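PDB 4RW0: lipolytic protein G-D-S-L family from Veillonella parvula DSM 2008, which probably hydrolyses ester bonds in lipids or other acylated substrates, using the alpha/beta fold shared by the SGNH hydrolases. Local coordinates for residues Met51-Asn54 with Ile55-Trp58; Asp84-Tyr87 with Val88-Leu92; Gln112-Ser115 with Asp116-Gly119; Arg169-Arg172 with Leu173-Tyr176. One frame throughout, in Å; residues are numbered along the deposited sequence.

Interaction 1 of 4, residues Met51-Asn54 with Ile55-Trp58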
loop_
_atom_site.group_PDB
_atom_site.type_symbol
_atom_site.label_atom_id
_atom_site.label_comp_id
_atom_site.label_asym_id
_atom_site.label_seq_id
_atom_site.Cartn_x
_atom_site.Cartn_y
_atom_site.Cartn_z
HETATM N N MSE A 51 2.793 10.663 5.026
HETATM C CA MSE A 51 2.866 9.291 5.603
HETATM C C MSE A 51 4.058 9.128 6.543
HETATM O O MSE A 51 3.983 8.460 7.512
HETATM C CB MSE A 51 2.928 8.223 4.494
HETATM C CG MSE A 51 2.991 6.793 5.062
HETATM SE SE MSE A 51 2.941 5.352 3.656
HETATM C CE MSE A 51 4.784 5.597 3.015
ATOM N N ILE A 52 5.216 9.647 6.165
ATOM C CA ILE A 52 6.381 9.690 7.075
ATOM C C ILE A 52 6.029 10.289 8.392
ATOM O O ILE A 52 6.356 9.728 9.473
ATOM C CB ILE A 52 7.591 10.395 6.406
ATOM C CG1 ILE A 52 8.093 9.516 5.282
ATOM C CG2 ILE A 52 8.730 10.628 7.416
ATOM C CD1 ILE A 52 9.110 10.133 4.361
ATOM N N TYR A 53 5.337 11.404 8.362
ATOM C CA TYR A 53 4.891 11.991 9.624
ATOM C C TYR A 53 4.002 11.045 10.446
ATOM O O TYR A 53 4.138 10.921 11.675
ATOM C CB TYR A 53 4.185 13.344 9.435
ATOM C CG TYR A 53 4.988 14.417 8.709
ATOM C CD1 TYR A 53 6.402 14.485 8.769
ATOM C CD2 TYR A 53 4.344 15.338 7.905
ATOM C CE1 TYR A 53 7.117 15.450 8.049
ATOM C CE2 TYR A 53 5.041 16.302 7.168
ATOM C CZ TYR A 53 6.436 16.384 7.291
ATOM O OH TYR A 53 6.992 17.338 6.486
ATOM N N ASN A 54 3.075 10.349 9.764
ATOM C CA ASN A 54 2.248 9.358 10.471
ATOM C C ASN A 54 3.053 8.273 11.087
ATOM O O ASN A 54 2.779 7.830 12.189
ATOM C CB ASN A 54 1.178 8.799 9.554
ATOM C CG ASN A 54 0.149 9.860 9.149
ATOM O OD1 ASN A 54 -0.084 10.825 9.842
ATOM N ND2 ASN A 54 -0.503 9.629 8.053
ATOM N N ILE A 55 4.085 7.814 10.354
ATOM C CA ILE A 55 4.903 6.748 10.857
ATOM C C ILE A 55 5.700 7.224 12.072
ATOM O O ILE A 55 5.840 6.514 13.044
ATOM C CB ILE A 55 5.863 6.245 9.750
ATOM C CG1 ILE A 55 5.069 5.586 8.666
ATOM C CG2 ILE A 55 6.812 5.239 10.268
ATOM C CD1 ILE A 55 5.906 5.300 7.416
ATOM N N GLU A 56 6.207 8.430 11.992
ATOM C CA GLU A 56 7.000 8.987 13.144
ATOM C C GLU A 56 6.113 9.127 14.325
ATOM O O GLU A 56 6.516 8.809 15.450
ATOM C CB GLU A 56 7.572 10.376 12.828
ATOM C CG GLU A 56 8.602 10.444 11.696
ATOM C CD GLU A 56 8.914 11.898 11.205
ATOM O OE1 GLU A 56 8.099 12.816 11.497
ATOM O OE2 GLU A 56 9.929 12.104 10.453
ATOM N N ASN A 57 4.876 9.603 14.129
ATOM C CA ASN A 57 4.016 9.849 15.331
ATOM C C ASN A 57 3.637 8.539 15.990
ATOM O O ASN A 57 3.553 8.426 17.213
ATOM C CB ASN A 57 2.738 10.633 14.960
ATOM C CG ASN A 57 3.043 12.026 14.406
ATOM O OD1 ASN A 57 4.098 12.615 14.686
ATOM N ND2 ASN A 57 2.159 12.524 13.561
ATOM N N TRP A 58 3.491 7.493 15.193
ATOM C CA TRP A 58 3.278 6.173 15.794
ATOM C C TRP A 58 4.563 5.634 16.420
ATOM O O TRP A 58 4.566 5.069 17.523
ATOM C CB TRP A 58 2.734 5.169 14.716
ATOM C CG TRP A 58 2.911 3.724 15.101
ATOM C CD1 TRP A 58 2.139 3.052 15.947
ATOM C CD2 TRP A 58 3.953 2.846 14.704
ATOM N NE1 TRP A 58 2.626 1.789 16.129
ATOM C CE2 TRP A 58 3.724 1.630 15.326
ATOM C CE3 TRP A 58 5.043 2.967 13.863
ATOM C CZ2 TRP A 58 4.571 0.557 15.211
ATOM C CZ3 TRP A 58 5.879 1.833 13.659
ATOM C CH2 TRP A 58 5.679 0.682 14.373
HETATM O O HOH W 1 -0.275 10.812 13.171
#

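Interaction 2 of 4, residues Asp84-Tyr87 with Val88-Leu92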
loop_
_atom_site.group_PDB
_atom_site.type_symbol
_atom_site.label_atom_id
_atom_site.label_comp_id
_atom_site.label_asym_id
_atom_site.label_seq_id
_atom_site.Cartn_x
_atom_site.Cartn_y
_atom_site.Cartn_z
ATOM N N ASP A 84 7.759 13.872 -9.703
ATOM C CA ASP A 84 8.293 12.837 -10.551
ATOM C C ASP A 84 8.674 11.594 -9.753
ATOM O O ASP A 84 8.665 11.615 -8.504
ATOM C CB ASP A 84 9.436 13.404 -11.428
ATOM C CG ASP A 84 10.717 13.709 -10.637
ATOM O OD1 ASP A 84 10.942 13.188 -9.525
ATOM O OD2 ASP A 84 11.527 14.478 -11.164
ATOM N N SER A 85 8.992 10.521 -10.473
ATOM C CA SER A 85 9.284 9.222 -9.932
ATOM C C SER A 85 10.494 9.211 -9.042
ATOM O O SER A 85 10.597 8.393 -8.124
ATOM C CB SER A 85 9.542 8.203 -11.048
ATOM O OG SER A 85 10.578 8.642 -11.890
ATOM N N THR A 86 11.436 10.098 -9.321
ATOM C CA THR A 86 12.611 10.186 -8.450
ATOM C C THR A 86 12.245 10.707 -7.038
ATOM O O THR A 86 12.665 10.123 -6.033
ATOM C CB THR A 86 13.725 11.037 -9.111
ATOM O OG1 THR A 86 14.130 10.360 -10.322
ATOM C CG2 THR A 86 14.903 11.135 -8.150
ATOM N N TYR A 87 11.447 11.762 -6.974
ATOM C CA TYR A 87 11.010 12.292 -5.701
ATOM C C TYR A 87 10.199 11.212 -4.910
ATOM O O TYR A 87 10.447 10.943 -3.700
ATOM C CB TYR A 87 10.192 13.563 -5.881
ATOM C CG TYR A 87 9.550 13.944 -4.573
ATOM C CD1 TYR A 87 10.305 14.547 -3.539
ATOM C CD2 TYR A 87 8.219 13.630 -4.307
ATOM C CE1 TYR A 87 9.730 14.853 -2.313
ATOM C CE2 TYR A 87 7.633 13.930 -3.088
ATOM C CZ TYR A 87 8.375 14.545 -2.089
ATOM O OH TYR A 87 7.808 14.780 -0.829
ATOM N N VAL A 88 9.231 10.601 -5.608
ATOM C CA VAL A 88 8.322 9.633 -4.982
ATOM C C VAL A 88 9.065 8.454 -4.465
ATOM O O VAL A 88 8.942 8.085 -3.268
ATOM C CB VAL A 88 7.149 9.270 -5.926
ATOM C CG1 VAL A 88 6.275 8.204 -5.285
ATOM C CG2 VAL A 88 6.324 10.497 -6.135
ATOM N N TYR A 89 9.945 7.893 -5.317
ATOM C CA TYR A 89 10.753 6.772 -4.896
ATOM C C TYR A 89 11.676 7.070 -3.714
ATOM O O TYR A 89 11.736 6.287 -2.765
ATOM C CB TYR A 89 11.545 6.152 -6.080
ATOM C CG TYR A 89 12.601 5.139 -5.667
ATOM C CD1 TYR A 89 12.253 3.880 -5.258
ATOM C CD2 TYR A 89 13.968 5.450 -5.740
ATOM C CE1 TYR A 89 13.185 2.983 -4.864
ATOM C CE2 TYR A 89 14.918 4.543 -5.346
ATOM C CZ TYR A 89 14.516 3.333 -4.913
ATOM O OH TYR A 89 15.413 2.406 -4.523
ATOM N N LYS A 90 12.373 8.188 -3.773
ATOM C CA LYS A 90 13.327 8.556 -2.712
ATOM C C LYS A 90 12.631 8.725 -1.374
ATOM O O LYS A 90 13.157 8.315 -0.310
ATOM C CB LYS A 90 14.028 9.899 -3.033
ATOM C CG LYS A 90 15.422 9.822 -3.652
ATOM C CD LYS A 90 15.729 8.522 -4.411
ATOM C CE LYS A 90 16.662 8.734 -5.617
ATOM N NZ LYS A 90 17.700 9.797 -5.413
ATOM N N THR A 91 11.450 9.349 -1.414
ATOM C CA THR A 91 10.739 9.631 -0.174
ATOM C C THR A 91 10.192 8.316 0.389
ATOM O O THR A 91 10.207 8.118 1.618
ATOM C CB THR A 91 9.690 10.662 -0.439
ATOM O OG1 THR A 91 10.263 11.751 -1.176
ATOM C CG2 THR A 91 9.036 11.094 0.792
ATOM N N LEU A 92 9.708 7.399 -0.475
ATOM C CA LEU A 92 9.291 6.068 -0.008
ATOM C C LEU A 92 10.411 5.284 0.636
ATOM O O LEU A 92 10.254 4.675 1.690
ATOM C CB LEU A 92 8.716 5.280 -1.180
ATOM C CG LEU A 92 7.269 5.708 -1.548
ATOM C CD1 LEU A 92 6.865 5.044 -2.860
ATOM C CD2 LEU A 92 6.282 5.299 -0.434
#

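Interaction 3 of 4, residues Gln112-Ser115 with Asp116-Gly119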
loop_
_atom_site.group_PDB
_atom_site.type_symbol
_atom_site.label_atom_id
_atom_site.label_comp_id
_atom_site.label_asym_id
_atom_site.label_seq_id
_atom_site.Cartn_x
_atom_site.Cartn_y
_atom_site.Cartn_z
ATOM N N GLN A 112 -2.874 1.654 -10.730
ATOM C CA GLN A 112 -2.738 2.562 -11.855
ATOM C C GLN A 112 -3.526 3.845 -11.768
ATOM O O GLN A 112 -4.562 3.924 -11.122
ATOM C CB GLN A 112 -3.113 1.815 -13.150
ATOM C CG GLN A 112 -4.620 1.664 -13.351
ATOM C CD GLN A 112 -4.952 0.413 -14.179
ATOM O OE1 GLN A 112 -4.583 -0.707 -13.822
ATOM N NE2 GLN A 112 -5.693 0.602 -15.256
ATOM N N ILE A 113 -3.036 4.851 -12.464
ATOM C CA ILE A 113 -3.759 6.097 -12.651
ATOM C C ILE A 113 -4.539 5.927 -13.977
ATOM O O ILE A 113 -3.997 6.139 -15.087
ATOM C CB ILE A 113 -2.797 7.318 -12.618
ATOM C CG1 ILE A 113 -2.157 7.391 -11.205
ATOM C CG2 ILE A 113 -3.592 8.603 -12.902
ATOM C CD1 ILE A 113 -1.386 8.619 -10.934
ATOM N N ASP A 114 -5.798 5.511 -13.827
ATOM C CA ASP A 114 -6.645 5.040 -14.933
ATOM C C ASP A 114 -7.120 6.163 -15.835
ATOM O O ASP A 114 -7.567 5.930 -16.919
ATOM C CB ASP A 114 -7.888 4.280 -14.402
ATOM C CG ASP A 114 -8.500 3.326 -15.464
ATOM O OD1 ASP A 114 -7.694 2.637 -16.145
ATOM O OD2 ASP A 114 -9.763 3.252 -15.605
ATOM N N SER A 115 -7.059 7.390 -15.379
ATOM C CA SER A 115 -7.398 8.523 -16.209
ATOM C C SER A 115 -6.285 8.963 -17.155
ATOM O O SER A 115 -6.518 9.877 -17.904
ATOM C CB SER A 115 -7.659 9.746 -15.298
ATOM O OG SER A 115 -6.517 9.894 -14.463
ATOM N N ASP A 116 -5.068 8.436 -17.027
ATOM C CA ASP A 116 -3.929 8.925 -17.816
ATOM C C ASP A 116 -2.895 7.815 -18.017
ATOM O O ASP A 116 -1.748 7.880 -17.533
ATOM C CB ASP A 116 -3.303 10.155 -17.110
ATOM C CG ASP A 116 -2.370 10.960 -18.027
ATOM O OD1 ASP A 116 -2.436 10.811 -19.259
ATOM O OD2 ASP A 116 -1.556 11.720 -17.500
HETATM N N MSE A 117 -3.319 6.765 -18.708
HETATM C CA MSE A 117 -2.499 5.595 -18.839
HETATM C C MSE A 117 -1.237 5.852 -19.675
HETATM O O MSE A 117 -0.291 5.069 -19.585
HETATM C CB MSE A 117 -3.344 4.424 -19.344
HETATM C CG MSE A 117 -4.426 3.979 -18.306
HETATM SE SE MSE A 117 -3.541 3.353 -16.640
HETATM C CE MSE A 117 -2.992 1.557 -17.143
ATOM N N ASP A 118 -1.188 6.941 -20.435
ATOM C CA ASP A 118 0.012 7.275 -21.253
ATOM C C ASP A 118 0.816 8.415 -20.723
ATOM O O ASP A 118 1.831 8.749 -21.334
ATOM C CB ASP A 118 -0.366 7.688 -22.692
ATOM C CG ASP A 118 -1.018 6.577 -23.453
ATOM O OD1 ASP A 118 -0.649 5.403 -23.218
ATOM O OD2 ASP A 118 -1.908 6.875 -24.282
ATOM N N GLY A 119 0.365 9.041 -19.631
ATOM C CA GLY A 119 1.081 10.152 -18.980
ATOM C C GLY A 119 1.448 9.825 -17.525
ATOM O O GLY A 119 2.447 9.166 -17.252
#

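Interaction 4 of 4, residues Arg169-Arg172 with Leu173-Tyr176. With GOL (glycerol), chain C.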
loop_
_atom_site.group_PDB
_atom_site.type_symbol
_atom_site.label_atom_id
_atom_site.label_comp_id
_atom_site.label_asym_id
_atom_site.label_seq_id
_atom_site.Cartn_x
_atom_site.Cartn_y
_atom_site.Cartn_z
ATOM N N ARG A 169 -15.169 -4.502 -5.855
ATOM C CA ARG A 169 -14.544 -5.660 -6.515
ATOM C C ARG A 169 -13.056 -5.508 -6.535
ATOM O O ARG A 169 -12.328 -6.451 -6.296
ATOM C CB ARG A 169 -15.118 -5.877 -7.953
ATOM C CG ARG A 169 -14.407 -7.032 -8.701
ATOM C CD ARG A 169 -14.932 -7.322 -10.110
ATOM N NE ARG A 169 -16.284 -7.840 -10.076
ATOM C CZ ARG A 169 -17.352 -7.164 -10.270
ATOM N NH1 ARG A 169 -17.315 -5.888 -10.585
ATOM N NH2 ARG A 169 -18.520 -7.788 -10.156
ATOM N N GLY A 170 -12.600 -4.305 -6.821
ATOM C CA GLY A 170 -11.171 -4.038 -6.866
ATOM C C GLY A 170 -10.542 -4.249 -5.501
ATOM O O GLY A 170 -9.489 -4.783 -5.396
ATOM N N TYR A 171 -11.257 -3.848 -4.435
ATOM C CA TYR A 171 -10.729 -4.095 -3.062
ATOM C C TYR A 171 -10.701 -5.585 -2.712
ATOM O O TYR A 171 -9.752 -6.049 -2.050
ATOM C CB TYR A 171 -11.523 -3.297 -2.049
ATOM C CG TYR A 171 -11.163 -1.806 -1.964
ATOM C CD1 TYR A 171 -9.866 -1.449 -1.775
ATOM C CD2 TYR A 171 -12.105 -0.801 -2.064
ATOM C CE1 TYR A 171 -9.490 -0.115 -1.732
ATOM C CE2 TYR A 171 -11.771 0.574 -1.972
ATOM C CZ TYR A 171 -10.442 0.897 -1.800
ATOM O OH TYR A 171 -9.967 2.189 -1.657
ATOM N N ARG A 172 -11.691 -6.392 -3.192
ATOM C CA ARG A 172 -11.620 -7.826 -2.924
ATOM C C ARG A 172 -10.392 -8.444 -3.602
ATOM O O ARG A 172 -9.641 -9.206 -2.958
ATOM C CB ARG A 172 -12.884 -8.564 -3.363
ATOM C CG ARG A 172 -14.121 -8.195 -2.612
ATOM C CD ARG A 172 -15.223 -9.245 -2.840
ATOM N NE ARG A 172 -15.656 -9.268 -4.234
ATOM C CZ ARG A 172 -16.538 -8.473 -4.790
ATOM N NH1 ARG A 172 -17.234 -7.582 -4.085
ATOM N NH2 ARG A 172 -16.840 -8.640 -6.078
ATOM N N LEU A 173 -10.158 -8.100 -4.879
ATOM C CA LEU A 173 -9.027 -8.657 -5.604
ATOM C C LEU A 173 -7.688 -8.262 -4.948
ATOM O O LEU A 173 -6.767 -9.055 -4.855
ATOM C CB LEU A 173 -9.047 -8.222 -7.061
ATOM C CG LEU A 173 -10.236 -8.785 -7.893
ATOM C CD1 LEU A 173 -10.258 -8.263 -9.333
ATOM C CD2 LEU A 173 -10.237 -10.295 -7.913
HETATM N N MSE A 174 -7.623 -7.040 -4.435
HETATM C CA MSE A 174 -6.402 -6.577 -3.728
HETATM C C MSE A 174 -6.226 -7.366 -2.487
HETATM O O MSE A 174 -5.158 -7.790 -2.210
HETATM C CB MSE A 174 -6.522 -5.062 -3.457
HETATM C CG MSE A 174 -6.347 -4.162 -4.642
HETATM SE SE MSE A 174 -6.586 -2.262 -4.114
HETATM C CE MSE A 174 -4.923 -1.944 -3.074
ATOM N N ALA A 175 -7.301 -7.626 -1.751
ATOM C CA ALA A 175 -7.222 -8.398 -0.494
ATOM C C ALA A 175 -6.671 -9.796 -0.756
ATOM O O ALA A 175 -5.813 -10.256 -0.043
ATOM C CB ALA A 175 -8.624 -8.513 0.154
ATOM N N TYR A 176 -7.170 -10.444 -1.793
ATOM C CA TYR A 176 -6.651 -11.786 -2.183
ATOM C C TYR A 176 -5.190 -11.746 -2.497
ATOM O O TYR A 176 -4.403 -12.593 -2.013
ATOM C CB TYR A 176 -7.448 -12.423 -3.335
ATOM C CG TYR A 176 -8.925 -12.378 -3.173
ATOM C CD1 TYR A 176 -9.513 -12.482 -1.943
ATOM C CD2 TYR A 176 -9.752 -12.321 -4.268
ATOM C CE1 TYR A 176 -10.891 -12.443 -1.780
ATOM C CE2 TYR A 176 -11.122 -12.314 -4.132
ATOM C CZ TYR A 176 -11.674 -12.350 -2.888
ATOM O OH TYR A 176 -13.050 -12.320 -2.739
HETATM C C1 GOL C . -13.834 -11.601 -8.838
HETATM O O1 GOL C . -14.183 -10.723 -9.927
HETATM C C2 GOL C . -14.876 -11.692 -7.687
HETATM O O2 GOL C . -15.945 -10.722 -7.857
HETATM C C3 GOL C . -14.141 -11.539 -6.332
HETATM O O3 GOL C . -14.813 -12.055 -5.148
#

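Interaction 1 of 4, residues Met51-Asn54 with Ile55-Trp58
Ile55 N, Glu56 N, Asn57 N and Trp58 N donate to the carbonyl oxygens of Met51, Ile52, Tyr53 and Asn54, four successive i to i+4 bonds of helix 48-59. The shortest joins Glu56 N to Ile52 O at 2.8 Å. Apolar contact lies on the buried side, where CG of Met51, a selenomethionine, is 4.0 Å from CD1 of Ile55. With CG anti to the backbone N (chi1 -179°), the Met51 chain runs out beside its own carbonyl, the side from which Ile55 approaches. Both side chains pack on Phe9 of strand 4-10, while Met51 also reaches Leu92 and Ile55 reaches Leu98 of helix 85-100. Polar on apolar contact is made by the Glu56 carboxylate. Glu56 OE1 lies at the Tyr53 ring edge, near the ring plane and 3.6 Å from Tyr53 CD1, with ring and carboxylate planes 44° apart. Glu56 OE2 lies 3.6 Å from Ile52 CG2. A water links the two asparagines: Asn57 ND2 donates to it at 3.0 Å, and it gives a weak bond to Asn54 OD1 at 3.3 Å. Asn54 ND2 is held separately by Glu43. The chemistry is that of an amphipathic helix: Met51 and Ile55 are buried against the sheet, while Tyr53 and Asn57 meet solvent, and the carboxylate probably gains a mild electrostatic attraction from the C-H edge of the tyrosine.

Interaction 2 of 4, residues Asp84-Tyr87 with Val88-Leu92
Tyr87 and Thr91 meet one turn apart in the N-capped start of helix 85-100. Tyr87 O takes two bonds from Thr91, one from the backbone N and one from the hydroxyl OG1 at 2.7 Å; the two donors arrive from opposite faces of the carbonyl plane, so the oxygen is gripped between them. The same OG1 stands over one face of the Tyr87 ring, offset toward the rim, with CE1 at 3.3 Å its nearest ring atom. The first torsion explains this: CG is anti to the backbone N (chi1 170°), which lays the ring beside its own carbonyl, where OG1 is bound. Outside the two segments the ring makes a cation-pi contact with Arg83. With an alanine in place of Tyr87, the Thr91 hydroxyl would probably keep its carbonyl partner but lose the ring beneath it, and Arg83 would be left without its aromatic mate. Val88 lies on the inner side, packing on Val127 of helix 120-138 and Ile79 of helix 76-80. Its CG2 is 4.1 Å from Tyr87 CD2 and 3.5 Å from Asp84 O, the oxygen to which Val88 N donates. On the exposed side Thr86 and Lys90 run side by side, pointing the same way, and the bent lysine chain brings CE to 3.9 Å from Thr86 CG2. Asp84 caps the helix: Tyr87 N donates to its OD1 at 3.0 Å, a nearly straight bond of 168° that meets the oxygen almost end-on.

Interaction 3 of 4, residues Gln112-Ser115 with Asp116-Gly119
Gln112 crosses the end of Met117, a selenomethionine, at a slant. Gln112 CB is 3.8 Å from Met117 SE. CG, set between the backbone N and the carbonyl carbon (chi1 78°), is still next to the selenium. At CD the neighbour changes to the terminal methyl, Met117 CE, 3.7 Å away. NE2 comes closest, 3.4 Å from CE, and donates at 3.0 Å to Asp114 OD1. That bond is not flat: NE2 stands above the carboxylate plane, 42° out of it, and the oxygen is tilted from the amide plane. The amide thus bonds to Asp114 while it and the CB-CG part of the chain pack on Met117. A leucine in place of Gln112 would probably still touch the methyl, but Asp114 OD1 would be left without its amide donor. The bend at chi2 (-62°) brings the Met117 selenium to 3.2 Å from Ile113 O, and the bend at chi3 turns CE toward the Gln112 amide. Gln112 and Met117 together pack on Tyr146 and Phe150 of helix 145-154. Ile113 O accepts from Asp116 N at 3.2 Å, the donor lying well above the carbonyl plane. Past Asp116 the backbone turns again, with Gly119 N bonded to Asp116 O, and Asp116 OD2 accepts from Leu120 N at the start of the next helix. The arrangement is a pair of consecutive type I beta turns, Ile113-Asp116 and Asp116-Gly119, sharing Asp116 in the connection from strand 104-108 to helix 120-138.

Interaction 4 of 4, residues Arg169-Arg172 with Leu173-Tyr176
Tyr171 and Met174 pack together on the inner side of helix 168-182, the last helix of this alpha/beta fold. They lie side by side and point the same way in a Met-aromatic contact: the selenium of selenomethionine Met174 is 5.1 Å from the Tyr171 ring centroid and approaches obliquely. Trp25 of helix 25-32 and Pro166 touch both side chains, and Tyr171 OH is held by the carbonyl of Tyr17. Met174 CG passes 3.3 Å from Gly170 O. The outer side is more open and polar at its ends. Here Arg172 and Tyr176 run alongside each other, guanidinium and ring planes 48° apart, and a glycerol, probably from the crystallisation liquor, bridges their ends. Arg172 NH2 donates to glycerol O2 at 2.9 Å in a nearly straight bond. Arg172 NE gives a weak bond to glycerol O3, the same oxygen that pairs with Tyr176 OH at 3.0 Å. Nearer the backbone this side is close as well: with CG anti to the carbonyl carbon (chi1 -47°), the Tyr176 ring folds back along the helix, placing Arg172 O 3.2 Å above its plane, over the ring centre, while Tyr176 N bonds to that oxygen.

Overall arrangement
Following the chain from the N terminus, the four contacts come in series; none nests in or crosses another, and each joins adjoining residues. Interaction 1 lies on helix 48-59 and interaction 2 at the start of helix 85-100. These two touch: Ile52 CD1 is 3.6 Å from Thr91 O, and Met51 CE packs on Leu92 CD2, so the two helices are tied together beside the parallel sheet. Interaction 3 alone lies wholly in a loop, closing two turns between strand 104-108 and helix 120-138. Interaction 4, on helix 168-182, lies across the chain's centre from interactions 1 and 2. Interactions 3 and 4 do not touch, yet both pack on helix 145-154.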